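Long-range contacts in JSC1_58120g3 ([Leptolyngbya] sp. JSC-1, PDB 6XHH), which binds a bilin chromophore in a cyanobacteriochrome GAF domain and probably serves as a far-red light sensor in signalling: residues Ser128-Ala133 with Arg153-Ala158; Phe33-Val38 with Leu144-Asn149; Ser16-Ile21 with Val172-Ala177. All blocks are in the same frame, centred on the assembly; numbering follows the deposited sequence.

Contact 1 of 3, residues Ser128-Ala133 with Arg153-Ala158. With M1V (mesobiliverdin IX(alpha)), chain C; EDO (1,2-ethanediol), chain E.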
loop_
_atom_site.group_PDB
_atom_site.type_symbol
_atom_site.label_atom_id
_atom_site.label_comp_id
_atom_site.label_asym_id
_atom_site.label_seq_id
_atom_site.Cartn_x
_atom_site.Cartn_y
_atom_site.Cartn_z
ATOM N N SER A 128 7.165 0.935 -9.431
ATOM C CA SER A 128 6.313 2.069 -9.107
ATOM C C SER A 128 5.488 1.658 -7.895
ATOM O O SER A 128 5.035 0.520 -7.836
ATOM C CB SER A 128 5.420 2.405 -10.307
ATOM O OG SER A 128 4.411 3.354 -9.984
ATOM N N CYS A 129 5.315 2.553 -6.918
ATOM C CA CYS A 129 4.566 2.124 -5.739
ATOM C C CYS A 129 3.807 3.287 -5.121
ATOM O O CYS A 129 4.337 4.395 -5.008
ATOM C CB CYS A 129 5.470 1.506 -4.653
ATOM S SG CYS A 129 6.857 2.568 -4.093
ATOM N N ALA A 130 2.572 3.008 -4.702
ATOM C CA ALA A 130 1.784 3.910 -3.865
ATOM C C ALA A 130 1.431 3.126 -2.611
ATOM O O ALA A 130 0.816 2.061 -2.710
ATOM C CB ALA A 130 0.525 4.409 -4.588
ATOM N N VAL A 131 1.866 3.612 -1.448
ATOM C CA VAL A 131 1.863 2.840 -0.207
ATOM C C VAL A 131 1.180 3.660 0.883
ATOM O O VAL A 131 1.521 4.832 1.091
ATOM C CB VAL A 131 3.289 2.439 0.228
ATOM C CG1 VAL A 131 3.243 1.428 1.394
ATOM C CG2 VAL A 131 4.083 1.854 -0.955
ATOM N N VAL A 132 0.201 3.062 1.565
ATOM C CA VAL A 132 -0.541 3.784 2.597
ATOM C C VAL A 132 -0.694 2.917 3.838
ATOM O O VAL A 132 -0.648 1.684 3.785
ATOM C CB VAL A 132 -1.936 4.233 2.129
ATOM C CG1 VAL A 132 -1.840 5.096 0.872
ATOM C CG2 VAL A 132 -2.846 3.018 1.925
ATOM N N ALA A 133 -0.908 3.589 4.963
ATOM C CA ALA A 133 -0.988 2.929 6.253
ATOM C C ALA A 133 -2.341 2.246 6.443
ATOM O O ALA A 133 -3.391 2.781 6.063
ATOM C CB ALA A 133 -0.759 3.946 7.373
ATOM N N ARG A 153 4.412 4.188 -13.359
ATOM C CA ARG A 153 3.019 4.561 -13.517
ATOM C C ARG A 153 2.789 5.805 -12.690
ATOM O O ARG A 153 3.288 5.895 -11.568
ATOM C CB ARG A 153 2.080 3.451 -13.059
ATOM C CG ARG A 153 0.610 3.773 -13.267
ATOM C CD ARG A 153 -0.187 3.079 -12.213
ATOM N NE ARG A 153 -1.622 2.983 -12.476
ATOM C CZ ARG A 153 -2.528 3.846 -12.036
ATOM N NH1 ARG A 153 -2.152 4.934 -11.380
ATOM N NH2 ARG A 153 -3.811 3.628 -12.279
ATOM N N HIS A 154 2.060 6.760 -13.258
ATOM C CA HIS A 154 1.779 8.000 -12.555
ATOM C C HIS A 154 0.639 7.791 -11.570
ATOM O O HIS A 154 -0.413 7.265 -11.939
ATOM C CB HIS A 154 1.418 9.094 -13.557
ATOM C CG HIS A 154 0.914 10.340 -12.919
ATOM N ND1 HIS A 154 1.671 11.077 -12.033
ATOM C CD2 HIS A 154 -0.254 11.002 -13.059
ATOM C CE1 HIS A 154 0.976 12.129 -11.637
ATOM N NE2 HIS A 154 -0.196 12.106 -12.242
ATOM N N TRP A 155 0.851 8.196 -10.318
ATOM C CA TRP A 155 -0.186 8.171 -9.292
ATOM C C TRP A 155 -0.743 9.573 -9.099
ATOM O O TRP A 155 0.021 10.511 -8.862
ATOM C CB TRP A 155 0.358 7.642 -7.956
ATOM C CG TRP A 155 1.095 6.333 -8.064
ATOM C CD1 TRP A 155 2.461 6.160 -8.089
ATOM C CD2 TRP A 155 0.526 5.020 -8.204
ATOM N NE1 TRP A 155 2.771 4.821 -8.222
ATOM C CE2 TRP A 155 1.602 4.101 -8.297
ATOM C CE3 TRP A 155 -0.782 4.533 -8.263
ATOM C CZ2 TRP A 155 1.405 2.716 -8.436
ATOM C CZ3 TRP A 155 -0.977 3.150 -8.397
ATOM C CH2 TRP A 155 0.121 2.261 -8.480
ATOM N N ASP A 156 -2.063 9.735 -9.199
ATOM C CA ASP A 156 -2.619 11.047 -8.883
ATOM C C ASP A 156 -3.191 11.051 -7.468
ATOM O O ASP A 156 -3.367 10.008 -6.833
ATOM C CB ASP A 156 -3.662 11.502 -9.923
ATOM C CG ASP A 156 -4.885 10.612 -10.003
ATOM O OD1 ASP A 156 -5.406 10.159 -8.961
ATOM O OD2 ASP A 156 -5.383 10.421 -11.134
ATOM N N GLU A 157 -3.466 12.252 -6.952
ATOM C CA GLU A 157 -3.778 12.309 -5.531
ATOM C C GLU A 157 -5.146 11.711 -5.226
ATOM O O GLU A 157 -5.364 11.213 -4.119
ATOM C CB GLU A 157 -3.649 13.739 -5.003
ATOM C CG GLU A 157 -4.522 14.780 -5.620
ATOM C CD GLU A 157 -4.248 16.155 -5.004
ATOM O OE1 GLU A 157 -3.102 16.655 -5.128
ATOM O OE2 GLU A 157 -5.171 16.715 -4.374
ATOM N N ALA A 158 -6.075 11.726 -6.189
ATOM C CA ALA A 158 -7.353 11.046 -5.984
ATOM C C ALA A 158 -7.171 9.539 -5.808
ATOM O O ALA A 158 -7.873 8.911 -5.010
ATOM C CB ALA A 158 -8.303 11.340 -7.147
HETATM O OA M1V C . 15.006 -2.809 2.712
HETATM C C1A M1V C . 15.718 -1.831 2.880
HETATM N NA M1V C . 15.259 -0.580 3.007
HETATM C C2A M1V C . 17.124 -1.846 2.981
HETATM C CMA M1V C . 18.007 -3.069 2.886
HETATM C C3A M1V C . 17.554 -0.535 3.175
HETATM C CAA M1V C . 18.948 -0.057 3.326
HETATM C CBA M1V C . 19.191 0.606 4.683
HETATM C C4A M1V C . 16.331 0.299 3.188
HETATM C CHA M1V C . 16.321 1.654 3.373
HETATM C C1B M1V C . 15.205 2.603 3.422
HETATM C C2B M1V C . 15.426 3.998 3.563
HETATM C CMB M1V C . 16.773 4.674 3.655
HETATM C C3B M1V C . 14.207 4.605 3.580
HETATM C CAB M1V C . 13.943 6.095 3.705
HETATM C CBB M1V C . 13.484 6.666 2.352
HETATM C CGB M1V C . 14.620 6.647 1.353
HETATM O O2B M1V C . 15.609 7.401 1.518
HETATM O O1B M1V C . 14.599 5.892 0.355
HETATM N NB M1V C . 13.881 2.385 3.367
HETATM C C4B M1V C . 13.235 3.567 3.462
HETATM C CHB M1V C . 11.860 3.845 3.459
HETATM C C1C M1V C . 10.743 3.051 3.160
HETATM C C2C M1V C . 9.477 3.600 2.910
HETATM C CAC M1V C . 9.141 5.072 3.008
HETATM C CBC M1V C . 8.917 5.289 4.531
HETATM C CGC M1V C . 9.000 6.732 5.009
HETATM O O2C M1V C . 9.201 7.664 4.198
HETATM O O1C M1V C . 8.880 7.012 6.228
HETATM C C3C M1V C . 8.614 2.538 2.652
HETATM C CMC M1V C . 7.151 2.678 2.333
HETATM N NC M1V C . 10.661 1.682 3.029
HETATM C C4C M1V C . 9.368 1.347 2.714
HETATM C CHC M1V C . 9.020 -0.025 2.556
HETATM C C1D M1V C . 7.873 -0.608 2.077
HETATM C C2D M1V C . 7.247 -1.768 2.613
HETATM C CMD M1V C . 7.703 -2.527 3.835
HETATM N ND M1V C . 7.162 -0.219 0.950
HETATM C C4D M1V C . 6.121 -1.063 0.794
HETATM O OD M1V C . 5.309 -0.967 -0.128
HETATM C C3D M1V C . 6.162 -2.041 1.839
HETATM C CAD M1V C . 5.176 -3.160 2.062
HETATM C CBD M1V C . 5.432 -4.260 1.055
HETATM C C1 EDO E . -2.066 2.157 -15.861
HETATM O O1 EDO E . -2.600 1.261 -14.873
HETATM C C2 EDO E . -1.579 1.371 -17.080
HETATM O O2 EDO E . -2.579 0.400 -17.432
#

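Contact 2 of 3, residues Phe33-Val38 with Leu144-Asn149. With M1V (mesobiliverdin IX(alpha)), chain C; EDO (1,2-ethanediol), chain E.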
loop_
_atom_site.group_PDB
_atom_site.type_symbol
_atom_site.label_atom_id
_atom_site.label_comp_id
_atom_site.label_asym_id
_atom_site.label_seq_id
_atom_site.Cartn_x
_atom_site.Cartn_y
_atom_site.Cartn_z
ATOM N N PHE A 33 -7.407 0.002 -10.529
ATOM C CA PHE A 33 -6.242 0.748 -10.994
ATOM C C PHE A 33 -5.621 0.179 -12.265
ATOM O O PHE A 33 -4.742 0.826 -12.846
ATOM C CB PHE A 33 -5.181 0.793 -9.888
ATOM C CG PHE A 33 -5.508 1.747 -8.755
ATOM C CD1 PHE A 33 -6.617 2.581 -8.814
ATOM C CD2 PHE A 33 -4.694 1.818 -7.638
ATOM C CE1 PHE A 33 -6.908 3.476 -7.780
ATOM C CE2 PHE A 33 -4.986 2.712 -6.597
ATOM C CZ PHE A 33 -6.094 3.532 -6.670
ATOM N N GLY A 34 -6.062 -0.993 -12.717
ATOM C CA GLY A 34 -5.443 -1.649 -13.857
ATOM C C GLY A 34 -3.949 -1.824 -13.678
ATOM O O GLY A 34 -3.160 -1.483 -14.569
ATOM N N ILE A 35 -3.535 -2.350 -12.529
ATOM C CA ILE A 35 -2.109 -2.495 -12.258
ATOM C C ILE A 35 -1.751 -3.954 -12.012
ATOM O O ILE A 35 -2.613 -4.842 -12.064
ATOM C CB ILE A 35 -1.671 -1.634 -11.062
ATOM C CG1 ILE A 35 -2.483 -2.001 -9.803
ATOM C CG2 ILE A 35 -1.785 -0.144 -11.405
ATOM C CD1 ILE A 35 -2.157 -1.122 -8.587
ATOM N N GLU A 36 -0.481 -4.210 -11.714
ATOM C CA GLU A 36 0.038 -5.570 -11.730
ATOM C C GLU A 36 0.106 -6.226 -10.358
ATOM O O GLU A 36 0.143 -7.456 -10.288
ATOM C CB GLU A 36 1.420 -5.581 -12.402
ATOM C CG GLU A 36 1.283 -5.338 -13.908
ATOM C CD GLU A 36 2.530 -4.797 -14.611
ATOM O OE1 GLU A 36 3.490 -4.316 -13.966
ATOM O OE2 GLU A 36 2.540 -4.862 -15.860
ATOM N N ARG A 37 0.100 -5.458 -9.268
ATOM C CA ARG A 37 0.061 -6.089 -7.954
ATOM C C ARG A 37 -0.488 -5.127 -6.925
ATOM O O ARG A 37 -0.164 -3.945 -6.950
ATOM C CB ARG A 37 1.452 -6.558 -7.504
ATOM C CG ARG A 37 1.385 -7.644 -6.458
ATOM C CD ARG A 37 2.682 -7.818 -5.715
ATOM N NE ARG A 37 3.827 -8.175 -6.556
ATOM C CZ ARG A 37 4.114 -9.410 -6.968
ATOM N NH1 ARG A 37 3.331 -10.439 -6.645
ATOM N NH2 ARG A 37 5.204 -9.618 -7.699
ATOM N N VAL A 38 -1.318 -5.650 -6.027
ATOM C CA VAL A 38 -1.717 -4.966 -4.802
ATOM C C VAL A 38 -1.514 -5.945 -3.652
ATOM O O VAL A 38 -1.883 -7.119 -3.757
ATOM C CB VAL A 38 -3.179 -4.473 -4.852
ATOM C CG1 VAL A 38 -3.566 -3.803 -3.532
ATOM C CG2 VAL A 38 -3.360 -3.497 -5.987
ATOM N N LEU A 144 -0.951 -1.075 2.921
ATOM C CA LEU A 144 -1.602 -1.432 1.665
ATOM C C LEU A 144 -0.804 -0.784 0.541
ATOM O O LEU A 144 -0.627 0.445 0.535
ATOM C CB LEU A 144 -3.058 -0.962 1.647
ATOM C CG LEU A 144 -3.852 -1.046 0.342
ATOM C CD1 LEU A 144 -4.097 -2.484 -0.081
ATOM C CD2 LEU A 144 -5.185 -0.320 0.475
ATOM N N SER A 145 -0.296 -1.604 -0.377
ATOM C CA SER A 145 0.594 -1.162 -1.445
ATOM C C SER A 145 -0.032 -1.467 -2.795
ATOM O O SER A 145 -0.496 -2.587 -3.035
ATOM C CB SER A 145 1.978 -1.833 -1.349
ATOM O OG SER A 145 2.569 -1.555 -0.082
ATOM N N ALA A 146 -0.021 -0.475 -3.668
ATOM C CA ALA A 146 -0.328 -0.620 -5.084
ATOM C C ALA A 146 0.966 -0.539 -5.879
ATOM O O ALA A 146 1.711 0.444 -5.756
ATOM C CB ALA A 146 -1.289 0.487 -5.522
ATOM N N PHE A 147 1.236 -1.553 -6.694
ATOM C CA PHE A 147 2.513 -1.678 -7.389
ATOM C C PHE A 147 2.301 -1.778 -8.898
ATOM O O PHE A 147 1.368 -2.440 -9.370
ATOM C CB PHE A 147 3.283 -2.943 -6.944
ATOM C CG PHE A 147 3.753 -2.951 -5.507
ATOM C CD1 PHE A 147 4.413 -1.866 -4.943
ATOM C CD2 PHE A 147 3.571 -4.087 -4.728
ATOM C CE1 PHE A 147 4.883 -1.926 -3.626
ATOM C CE2 PHE A 147 4.026 -4.145 -3.415
ATOM C CZ PHE A 147 4.686 -3.061 -2.872
ATOM N N GLN A 148 3.196 -1.167 -9.667
ATOM C CA GLN A 148 3.373 -1.544 -11.055
ATOM C C GLN A 148 4.767 -2.143 -11.202
ATOM O O GLN A 148 5.736 -1.638 -10.628
ATOM C CB GLN A 148 3.168 -0.357 -12.001
ATOM C CG GLN A 148 2.987 -0.732 -13.484
ATOM C CD GLN A 148 1.643 -1.358 -13.799
ATOM O OE1 GLN A 148 1.041 -2.032 -12.972
ATOM N NE2 GLN A 148 1.169 -1.138 -15.020
ATOM N N ASN A 149 4.850 -3.252 -11.928
ATOM C CA ASN A 149 6.066 -4.050 -11.985
ATOM C C ASN A 149 6.814 -3.922 -13.295
ATOM O O ASN A 149 8.042 -4.042 -13.305
ATOM C CB ASN A 149 5.732 -5.531 -11.756
ATOM C CG ASN A 149 5.119 -5.792 -10.389
ATOM O OD1 ASN A 149 5.262 -4.989 -9.469
ATOM N ND2 ASN A 149 4.445 -6.928 -10.253
HETATM O OA M1V C . 15.006 -2.809 2.712
HETATM C C1A M1V C . 15.718 -1.831 2.880
HETATM N NA M1V C . 15.259 -0.580 3.007
HETATM C C2A M1V C . 17.124 -1.846 2.981
HETATM C CMA M1V C . 18.007 -3.069 2.886
HETATM C C3A M1V C . 17.554 -0.535 3.175
HETATM C CAA M1V C . 18.948 -0.057 3.326
HETATM C CBA M1V C . 19.191 0.606 4.683
HETATM C C4A M1V C . 16.331 0.299 3.188
HETATM C CHA M1V C . 16.321 1.654 3.373
HETATM C C1B M1V C . 15.205 2.603 3.422
HETATM C C2B M1V C . 15.426 3.998 3.563
HETATM C CMB M1V C . 16.773 4.674 3.655
HETATM C C3B M1V C . 14.207 4.605 3.580
HETATM C CAB M1V C . 13.943 6.095 3.705
HETATM C CBB M1V C . 13.484 6.666 2.352
HETATM C CGB M1V C . 14.620 6.647 1.353
HETATM O O2B M1V C . 15.609 7.401 1.518
HETATM O O1B M1V C . 14.599 5.892 0.355
HETATM N NB M1V C . 13.881 2.385 3.367
HETATM C C4B M1V C . 13.235 3.567 3.462
HETATM C CHB M1V C . 11.860 3.845 3.459
HETATM C C1C M1V C . 10.743 3.051 3.160
HETATM C C2C M1V C . 9.477 3.600 2.910
HETATM C CAC M1V C . 9.141 5.072 3.008
HETATM C CBC M1V C . 8.917 5.289 4.531
HETATM C CGC M1V C . 9.000 6.732 5.009
HETATM O O2C M1V C . 9.201 7.664 4.198
HETATM O O1C M1V C . 8.880 7.012 6.228
HETATM C C3C M1V C . 8.614 2.538 2.652
HETATM C CMC M1V C . 7.151 2.678 2.333
HETATM N NC M1V C . 10.661 1.682 3.029
HETATM C C4C M1V C . 9.368 1.347 2.714
HETATM C CHC M1V C . 9.020 -0.025 2.556
HETATM C C1D M1V C . 7.873 -0.608 2.077
HETATM C C2D M1V C . 7.247 -1.768 2.613
HETATM C CMD M1V C . 7.703 -2.527 3.835
HETATM N ND M1V C . 7.162 -0.219 0.950
HETATM C C4D M1V C . 6.121 -1.063 0.794
HETATM O OD M1V C . 5.309 -0.967 -0.128
HETATM C C3D M1V C . 6.162 -2.041 1.839
HETATM C CAD M1V C . 5.176 -3.160 2.062
HETATM C CBD M1V C . 5.432 -4.260 1.055
HETATM C C1 EDO E . -2.066 2.157 -15.861
HETATM O O1 EDO E . -2.600 1.261 -14.873
HETATM C C2 EDO E . -1.579 1.371 -17.080
HETATM O O2 EDO E . -2.579 0.400 -17.432
HETATM O O HOH W 1 5.696 -6.608 -7.174
#

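Contact 3 of 3, residues Ser16-Ile21 with Val172-Ala177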
loop_
_atom_site.group_PDB
_atom_site.type_symbol
_atom_site.label_atom_id
_atom_site.label_comp_id
_atom_site.label_asym_id
_atom_site.label_seq_id
_atom_site.Cartn_x
_atom_site.Cartn_y
_atom_site.Cartn_z
ATOM N N SER A 16 -17.562 -12.443 4.733
ATOM C CA SER A 16 -17.649 -12.468 6.191
ATOM C C SER A 16 -16.282 -12.451 6.866
ATOM O O SER A 16 -16.014 -11.598 7.718
ATOM C CB SER A 16 -18.437 -13.706 6.639
ATOM O OG SER A 16 -19.488 -13.998 5.733
ATOM N N ASP A 17 -15.415 -13.392 6.507
ATOM C CA ASP A 17 -14.172 -13.600 7.223
ATOM C C ASP A 17 -13.091 -12.638 6.740
ATOM O O ASP A 17 -13.115 -12.143 5.608
ATOM C CB ASP A 17 -13.690 -15.034 7.048
ATOM C CG ASP A 17 -13.270 -15.317 5.636
ATOM O OD1 ASP A 17 -14.165 -15.444 4.773
ATOM O OD2 ASP A 17 -12.052 -15.387 5.389
ATOM N N LEU A 18 -12.118 -12.398 7.621
ATOM C CA LEU A 18 -11.078 -11.413 7.339
ATOM C C LEU A 18 -10.209 -11.824 6.152
ATOM O O LEU A 18 -9.756 -10.963 5.393
ATOM C CB LEU A 18 -10.222 -11.194 8.589
ATOM C CG LEU A 18 -9.319 -9.958 8.593
ATOM C CD1 LEU A 18 -10.127 -8.687 8.491
ATOM C CD2 LEU A 18 -8.452 -9.930 9.847
ATOM N N GLU A 19 -9.975 -13.122 5.962
ATOM C CA GLU A 19 -9.162 -13.544 4.826
ATOM C C GLU A 19 -9.859 -13.241 3.503
ATOM O O GLU A 19 -9.213 -12.793 2.546
ATOM C CB GLU A 19 -8.832 -15.030 4.936
ATOM C CG GLU A 19 -8.062 -15.566 3.751
ATOM C CD GLU A 19 -7.787 -17.059 3.853
ATOM O OE1 GLU A 19 -8.184 -17.671 4.864
ATOM O OE2 GLU A 19 -7.173 -17.615 2.918
ATOM N N SER A 20 -11.175 -13.472 3.429
ATOM C CA SER A 20 -11.921 -13.119 2.224
ATOM C C SER A 20 -11.917 -11.610 2.002
ATOM O O SER A 20 -11.836 -11.145 0.859
ATOM C CB SER A 20 -13.357 -13.638 2.321
ATOM O OG SER A 20 -13.388 -15.057 2.287
ATOM N N ILE A 21 -12.028 -10.832 3.085
ATOM C CA ILE A 21 -11.985 -9.371 2.980
ATOM C C ILE A 21 -10.660 -8.920 2.375
ATOM O O ILE A 21 -10.628 -8.074 1.470
ATOM C CB ILE A 21 -12.211 -8.735 4.360
ATOM C CG1 ILE A 21 -13.644 -9.011 4.823
ATOM C CG2 ILE A 21 -11.929 -7.240 4.322
ATOM C CD1 ILE A 21 -14.012 -8.363 6.141
ATOM N N VAL A 172 -10.807 -1.050 9.793
ATOM C CA VAL A 172 -12.062 -1.281 10.507
ATOM C C VAL A 172 -12.389 -2.771 10.542
ATOM O O VAL A 172 -12.823 -3.307 11.569
ATOM C CB VAL A 172 -13.190 -0.460 9.858
ATOM C CG1 VAL A 172 -14.521 -0.803 10.484
ATOM C CG2 VAL A 172 -12.907 1.029 10.008
ATOM N N ALA A 173 -12.164 -3.469 9.427
ATOM C CA ALA A 173 -12.400 -4.908 9.395
ATOM C C ALA A 173 -11.457 -5.650 10.338
ATOM O O ALA A 173 -11.868 -6.599 11.019
ATOM C CB ALA A 173 -12.259 -5.424 7.965
ATOM N N ILE A 174 -10.189 -5.235 10.395
ATOM C CA ILE A 174 -9.237 -5.858 11.311
ATOM C C ILE A 174 -9.631 -5.579 12.752
ATOM O O ILE A 174 -9.532 -6.451 13.617
ATOM C CB ILE A 174 -7.809 -5.358 11.023
ATOM C CG1 ILE A 174 -7.348 -5.784 9.625
ATOM C CG2 ILE A 174 -6.835 -5.881 12.076
ATOM C CD1 ILE A 174 -6.263 -4.866 9.064
ATOM N N GLN A 175 -10.041 -4.341 13.035
ATOM C CA GLN A 175 -10.478 -3.990 14.381
ATOM C C GLN A 175 -11.673 -4.833 14.799
ATOM O O GLN A 175 -11.695 -5.379 15.909
ATOM C CB GLN A 175 -10.811 -2.500 14.425
ATOM C CG GLN A 175 -11.102 -1.931 15.802
ATOM C CD GLN A 175 -11.440 -0.454 15.735
ATOM O OE1 GLN A 175 -12.261 -0.034 14.921
ATOM N NE2 GLN A 175 -10.793 0.343 16.578
ATOM N N GLN A 176 -12.661 -4.974 13.911
ATOM C CA GLN A 176 -13.863 -5.734 14.243
ATOM C C GLN A 176 -13.567 -7.221 14.375
ATOM O O GLN A 176 -14.220 -7.912 15.162
ATOM C CB GLN A 176 -14.940 -5.487 13.189
ATOM C CG GLN A 176 -16.244 -6.241 13.421
ATOM C CD GLN A 176 -17.001 -5.756 14.640
ATOM O OE1 GLN A 176 -16.721 -4.684 15.175
ATOM N NE2 GLN A 176 -17.967 -6.552 15.091
ATOM N N ALA A 177 -12.586 -7.730 13.624
ATOM C CA ALA A 177 -12.198 -9.129 13.768
ATOM C C ALA A 177 -11.459 -9.367 15.080
ATOM O O ALA A 177 -11.603 -10.430 15.698
ATOM C CB ALA A 177 -11.339 -9.562 12.578
#

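Contact 1 of 3, residues Ser128-Ala133 with Arg153-Ala158
The backbone carrying Arg-153 and Trp-155 runs past the start of strand 128-136 at side-chain distance, with the CA atoms of Ser-128 and Arg-153 6.0 Å apart. The indole of Trp-155 lies against the strand. Ala-130 CB sits over one face of it, 3.8 Å from the centroid of the six-membered ring and 18° off the ring normal. This is a CH-pi contact. On the opposite face lies Arg-153 CD, offset toward the rim. Trp-155 holds CG anti to its carbonyl carbon (chi1 -51°), which lays the ring between these two neighbours. The indole nitrogen NE1 comes within 2.8 Å of Ser-128 OG, and both atoms hydrogen-bond to Val-89 O on the edge strand 87-89. In this GAF domain the indole packs on the face of the central antiparallel sheet that helix 157-178 also covers, with Ala-130 touching Leu-163. Asp-156 is the N-cap of that helix. Without the indole, with an alanine here, Ala-130 CB would probably lose the face it rests on and Val-89 O one of its donors. The extended Arg-153 chain leads away from the strand. Its NH2 bonds to Phe-33 O, its NH1 forms a salt bridge with Glu-159, and NE donates to O1 of a bound ethanediol at 3.1 Å. Val-131 points to the bilin side of the sheet, with CG2 3.2 Å from the chromophore atom OD.

Contact 2 of 3, residues Phe33-Val38 with Leu144-Asn149
The carboxylate of Glu-36 and the amide of Gln-148 stack, their planes 23° apart, although the two side chains cross at about a right angle. Gln-148 bends at chi2 (73°), which brings its amide over the Glu-36 carboxylate. The Phe-147 ring meets Arg-37 CD at its edge, near its plane. The guanidinium of Arg-37 is turned 75° from that ring. At the edge of the Phe-33 ring lie Ala-146 CB and Ile-35 CD1. These groups flank the pairing of strands 37-43 and 139-148, neighbours in the central antiparallel sheet of the GAF domain. Arg-37 and Phe-147 form a hydrogen-bonded pair. Phe-147 N reaches Arg-37 O at 2.8 Å, and Arg-37 N returns a longer bond of 3.3 Å to Phe-147 O. Val-38 and Ala-146 form the next, non-hydrogen-bonded pair. Where the strand pairing ends, Glu-36 OE1 accepts from Asn-149 N at 2.7 Å, while Glu-36 OE2 takes Ser-150 OG. Arg-37 NH1 forms a salt bridge with Glu-54 and a hydrogen bond to Arg-61 O. Gly-34, with positive phi, is the C-prime residue of the Schellman motif that ends helix 18-33. On the Phe-147 face of the sheet, Ser-145 OG donates to the bilin oxygen OD at 2.8 Å.

Contact 3 of 3, residues Ser16-Ile21 with Val172-Ala177
Leu-18 turns CG anti to its own backbone N (chi1 -165°), and this sends both of its methyl groups across to the helix that carries Ala-173 and Ala-177. Its two branches divide the work. CD1 lies 3.9 Å from Ala-173 CB and also approaches Ile-174 CG1, at 4.2 Å. CD2 meets Ala-177 CB at 4.0 Å. The leucine therefore fits against one side of the helix, alongside two alanines one turn apart. Their small side chains let it come close to the helix backbone, with CD1 3.7 Å from Ala-173 O. That oxygen already accepts the helical bond from Ala-177 N. One turn further along the first helix, Ile-21 reaches out with its extended branch, chi2 -177°. Its CD1 touches the same Ala-173 CB, at 3.9 Å. Ala-173 is thus met by a methyl from each of two residues.

The contact joins the first turn of helix 18-33 to the C-terminal part of helix 157-178. The two helices run in opposite senses, since Phe-33 at the far end of the first touches the start of the second. They belong to the helical layer of the GAF domain. Ile-174 links that layer to the sheet by touching Ile-134 and Gln-136 of strand 128-136. Asp-17 is the N-cap of helix 18-33. Its OD2 accepts from Ser-20 N at 2.9 Å, from above the carboxylate plane, and its OD1 takes Ser-20 OG at 2.6 Å. The CB of Asp-17 points away from the partner helix. Across the contact itself the touching side chains are all aliphatic, so the two helix ends are joined by van der Waals packing and the hydrophobic effect, without directional polar bonds.

Overall arrangement
Contacts 1 and 2 are neighbours, with centres 9 Å apart. Strands 128-136 and 139-148 pair between them, with Ala-130 O 2.8 Å from Ala-146 N in a probable hydrogen bond. Both contacts reach the bilin, through Val-131 in one and Ser-145 and Phe-147 in the other. Both also touch the same ethanediol, probably from the crystallisation liquor. Contact 3 stands apart, its centre about 24 Å from that of contact 1 and about 21 Å from that of contact 2. It lies on the helical layer. The side chain of Ile-174 is about 14 Å from the bound M1V. Helix 157-178 still connects it to contact 1. Along the chain, contact 3 closes a loop that encloses the other two.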